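Local coordinates for Trypsin/chymotrypsin inhibitor (Alocasia macrorrhizos, PDB 5YCZ), which inhibits the serine proteases trypsin and alpha-chymotrypsin as a Kunitz-type inhibitor from giant taro, at residues Ser126-Glu134 / Ser172-Lys180. Sequence-based numbering, arbitrary orientation.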
loop_
_atom_site.group_PDB
_atom_site.type_symbol
_atom_site.label_atom_id
_atom_site.label_comp_id
_atom_site.label_asym_id
_atom_site.label_seq_id
_atom_site.Cartn_x
_atom_site.Cartn_y
_atom_site.Cartn_z
ATOM N N SER A 126 29.854 -3.646 -14.675
ATOM C CA SER A 126 29.707 -2.552 -15.633
ATOM C C SER A 126 28.389 -1.818 -15.404
ATOM O O SER A 126 27.477 -2.359 -14.772
ATOM C CB SER A 126 29.788 -3.073 -17.073
ATOM O OG SER A 126 31.053 -3.658 -17.348
ATOM N N GLN A 127 28.298 -0.597 -15.921
ATOM C CA GLN A 127 27.187 0.327 -15.726
ATOM C C GLN A 127 26.412 0.534 -17.034
ATOM O O GLN A 127 26.876 0.135 -18.107
ATOM C CB GLN A 127 27.720 1.663 -15.184
ATOM C CG GLN A 127 28.164 1.610 -13.707
ATOM C CD GLN A 127 29.503 0.897 -13.501
ATOM O OE1 GLN A 127 29.565 -0.189 -12.912
ATOM N NE2 GLN A 127 30.582 1.515 -13.982
ATOM N N PRO A 128 25.218 1.181 -16.993
ATOM C CA PRO A 128 24.428 2.034 -16.079
ATOM C C PRO A 128 24.049 1.470 -14.698
ATOM O O PRO A 128 24.882 0.991 -13.920
ATOM C CB PRO A 128 23.134 2.280 -16.880
ATOM C CG PRO A 128 23.020 1.098 -17.778
ATOM C CD PRO A 128 24.431 0.840 -18.196
ATOM N N ARG A 129 22.760 1.570 -14.393
ATOM C CA ARG A 129 22.200 1.088 -13.134
ATOM C C ARG A 129 21.050 0.135 -13.447
ATOM O O ARG A 129 19.885 0.473 -13.245
ATOM C CB ARG A 129 21.739 2.259 -12.256
ATOM C CG ARG A 129 22.880 3.040 -11.608
ATOM C CD ARG A 129 22.459 4.479 -11.290
ATOM N NE ARG A 129 22.644 5.389 -12.422
ATOM C CZ ARG A 129 23.703 6.178 -12.580
ATOM N NH1 ARG A 129 24.683 6.173 -11.679
ATOM N NH2 ARG A 129 23.784 6.976 -13.641
ATOM N N ASP A 130 21.382 -1.051 -13.950
ATOM C CA ASP A 130 20.405 -2.113 -14.135
ATOM C C ASP A 130 20.362 -2.997 -12.906
ATOM O O ASP A 130 21.369 -3.192 -12.219
ATOM C CB ASP A 130 20.733 -2.968 -15.353
ATOM C CG ASP A 130 20.804 -2.160 -16.614
ATOM O OD1 ASP A 130 20.795 -0.914 -16.502
ATOM O OD2 ASP A 130 20.849 -2.771 -17.707
ATOM N N TYR A 131 19.179 -3.532 -12.624
ATOM C CA TYR A 131 19.033 -4.396 -11.474
ATOM C C TYR A 131 18.142 -5.567 -11.835
ATOM O O TYR A 131 17.507 -5.610 -12.893
ATOM C CB TYR A 131 18.486 -3.627 -10.270
ATOM C CG TYR A 131 19.372 -2.474 -9.838
ATOM C CD1 TYR A 131 20.314 -2.638 -8.826
ATOM C CD2 TYR A 131 19.269 -1.219 -10.444
ATOM C CE1 TYR A 131 21.132 -1.587 -8.433
ATOM C CE2 TYR A 131 20.088 -0.161 -10.057
ATOM C CZ TYR A 131 21.017 -0.354 -9.056
ATOM O OH TYR A 131 21.823 0.684 -8.674
ATOM N N GLN A 132 18.139 -6.547 -10.949
ATOM C CA GLN A 132 17.169 -7.624 -10.978
ATOM C C GLN A 132 16.612 -7.804 -9.570
ATOM O O GLN A 132 17.142 -7.259 -8.593
ATOM C CB GLN A 132 17.795 -8.923 -11.470
ATOM C CG GLN A 132 18.752 -8.775 -12.610
ATOM C CD GLN A 132 19.804 -9.853 -12.561
ATOM O OE1 GLN A 132 20.117 -10.373 -11.485
ATOM N NE2 GLN A 132 20.352 -10.206 -13.723
ATOM N N ILE A 133 15.531 -8.579 -9.466
ATOM C CA ILE A 133 14.935 -8.940 -8.189
ATOM C C ILE A 133 15.150 -10.422 -7.955
ATOM O O ILE A 133 14.949 -11.246 -8.857
ATOM C CB ILE A 133 13.445 -8.605 -8.151
ATOM C CG1 ILE A 133 13.280 -7.122 -8.478
ATOM C CG2 ILE A 133 12.855 -9.003 -6.801
ATOM C CD1 ILE A 133 11.988 -6.540 -7.979
ATOM N N GLU A 134 15.567 -10.761 -6.751
ATOM C CA GLU A 134 15.749 -12.143 -6.375
ATOM C C GLU A 134 14.726 -12.484 -5.317
ATOM O O GLU A 134 14.350 -11.626 -4.518
ATOM C CB GLU A 134 17.152 -12.380 -5.848
ATOM C CG GLU A 134 18.188 -12.359 -6.956
ATOM C CD GLU A 134 19.341 -13.282 -6.660
ATOM O OE1 GLU A 134 19.196 -14.512 -6.895
ATOM O OE2 GLU A 134 20.375 -12.769 -6.172
ATOM N N SER A 172 17.488 -15.773 -17.844
ATOM C CA SER A 172 16.890 -14.604 -18.488
ATOM C C SER A 172 16.129 -13.754 -17.484
ATOM O O SER A 172 14.904 -13.617 -17.576
ATOM C CB SER A 172 15.984 -15.023 -19.640
ATOM O OG SER A 172 16.735 -15.806 -20.552
ATOM N N PRO A 173 16.823 -13.161 -16.522
ATOM C CA PRO A 173 16.143 -12.301 -15.557
ATOM C C PRO A 173 15.531 -11.067 -16.213
ATOM O O PRO A 173 16.045 -10.521 -17.191
ATOM C CB PRO A 173 17.268 -11.913 -14.594
ATOM C CG PRO A 173 18.481 -11.987 -15.412
ATOM C CD PRO A 173 18.281 -13.161 -16.301
ATOM N N HIS A 174 14.415 -10.617 -15.653
ATOM C CA HIS A 174 13.856 -9.334 -16.055
ATOM C C HIS A 174 14.698 -8.236 -15.421
ATOM O O HIS A 174 14.631 -8.016 -14.207
ATOM C CB HIS A 174 12.393 -9.222 -15.640
ATOM C CG HIS A 174 11.746 -7.939 -16.062
ATOM N ND1 HIS A 174 11.875 -7.424 -17.336
ATOM C CD2 HIS A 174 10.951 -7.074 -15.384
ATOM C CE1 HIS A 174 11.196 -6.292 -17.420
ATOM N NE2 HIS A 174 10.625 -6.061 -16.251
ATOM N N THR A 175 15.503 -7.556 -16.220
ATOM C CA THR A 175 16.282 -6.455 -15.681
ATOM C C THR A 175 15.480 -5.169 -15.766
ATOM O O THR A 175 14.704 -4.963 -16.706
ATOM C CB THR A 175 17.598 -6.314 -16.433
ATOM O OG1 THR A 175 17.348 -6.441 -17.841
ATOM C CG2 THR A 175 18.538 -7.419 -16.009
ATOM N N ILE A 176 15.669 -4.299 -14.772
ATOM C CA ILE A 176 14.824 -3.123 -14.613
ATOM C C ILE A 176 15.634 -1.947 -14.085
ATOM O O ILE A 176 16.690 -2.112 -13.474
ATOM C CB ILE A 176 13.636 -3.401 -13.665
ATOM C CG1 ILE A 176 14.135 -4.009 -12.367
ATOM C CG2 ILE A 176 12.634 -4.336 -14.309
ATOM C CD1 ILE A 176 13.524 -3.393 -11.170
ATOM N N ARG A 177 15.121 -0.742 -14.335
ATOM C CA ARG A 177 15.567 0.483 -13.695
ATOM C C ARG A 177 14.418 1.055 -12.878
ATOM O O ARG A 177 13.249 0.774 -13.146
ATOM C CB ARG A 177 16.014 1.531 -14.713
ATOM C CG ARG A 177 16.851 1.002 -15.854
ATOM C CD ARG A 177 17.272 2.159 -16.766
ATOM N NE ARG A 177 17.620 1.720 -18.113
ATOM C CZ ARG A 177 18.862 1.464 -18.521
ATOM N NH1 ARG A 177 19.883 1.597 -17.679
ATOM N NH2 ARG A 177 19.085 1.066 -19.770
ATOM N N PHE A 178 14.750 1.891 -11.900
ATOM C CA PHE A 178 13.768 2.569 -11.062
ATOM C C PHE A 178 13.668 4.045 -11.426
ATOM O O PHE A 178 14.675 4.757 -11.431
ATOM C CB PHE A 178 14.146 2.420 -9.593
ATOM C CG PHE A 178 14.360 1.015 -9.196
ATOM C CD1 PHE A 178 13.284 0.196 -8.910
ATOM C CD2 PHE A 178 15.636 0.489 -9.154
ATOM C CE1 PHE A 178 13.481 -1.123 -8.553
ATOM C CE2 PHE A 178 15.850 -0.828 -8.811
ATOM C CZ PHE A 178 14.773 -1.638 -8.506
ATOM N N VAL A 179 12.456 4.507 -11.708
ATOM C CA VAL A 179 12.188 5.899 -12.037
ATOM C C VAL A 179 11.338 6.472 -10.922
ATOM O O VAL A 179 10.221 5.999 -10.678
ATOM C CB VAL A 179 11.481 6.032 -13.391
ATOM C CG1 VAL A 179 10.999 7.447 -13.589
ATOM C CG2 VAL A 179 12.425 5.648 -14.499
ATOM N N LYS A 180 11.863 7.479 -10.239
ATOM C CA LYS A 180 11.140 8.014 -9.095
ATOM C C LYS A 180 9.862 8.709 -9.554
ATOM O O LYS A 180 9.729 9.145 -10.705
ATOM C CB LYS A 180 12.018 8.977 -8.293
ATOM C CG LYS A 180 11.517 9.263 -6.876
ATOM C CD LYS A 180 12.623 9.868 -6.030
ATOM C CE LYS A 180 12.084 10.707 -4.878
ATOM N NZ LYS A 180 11.233 9.964 -3.887
HETATM O O HOH W 1 14.550 -9.597 -12.184
#
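Y131 and I176 join the two segments through a reciprocal pair of backbone hydrogen bonds, Y131 N to I176 O at 3.0 Å and I176 N to Y131 O at 2.9 Å, with N-H...O angles of 145° and 153°. This is a single antiparallel bridge of the hydrogen-bonded type. T175 CA adds a weaker CA-H...O contact to Y131 O at 3.2 Å. Two residues from the bridge on each segment, a water accepts from I133 N and donates to H174 O, in place of a direct bond.

R177, extended from CG to NE, brings NH1 to 2.9 Å from D130 OD1. That oxygen lies well out of the guanidinium plane, so no N-H points at it and the salt bridge rests on charge; the carboxylate plane is turned 85° from the guanidinium. P128 CG meets the same guanidinium at its edge. Next to the bridge, Q132 NE2 reaches P173 CG (3.1 Å), the two side chains meeting at a slant, while Q132 CG runs beside T175 CG2. On the buried side, the Y131 and F178 rings meet obliquely, centroids 5.8 Å apart.

Outside the pair, Y131 OH accepts from L5 N, and F58 packs on F178. The bridge thus ties strand 131-135 to the C-terminal strand 176-180, members of different sheets, within the beta-trefoil fold of Kunitz-type inhibitors.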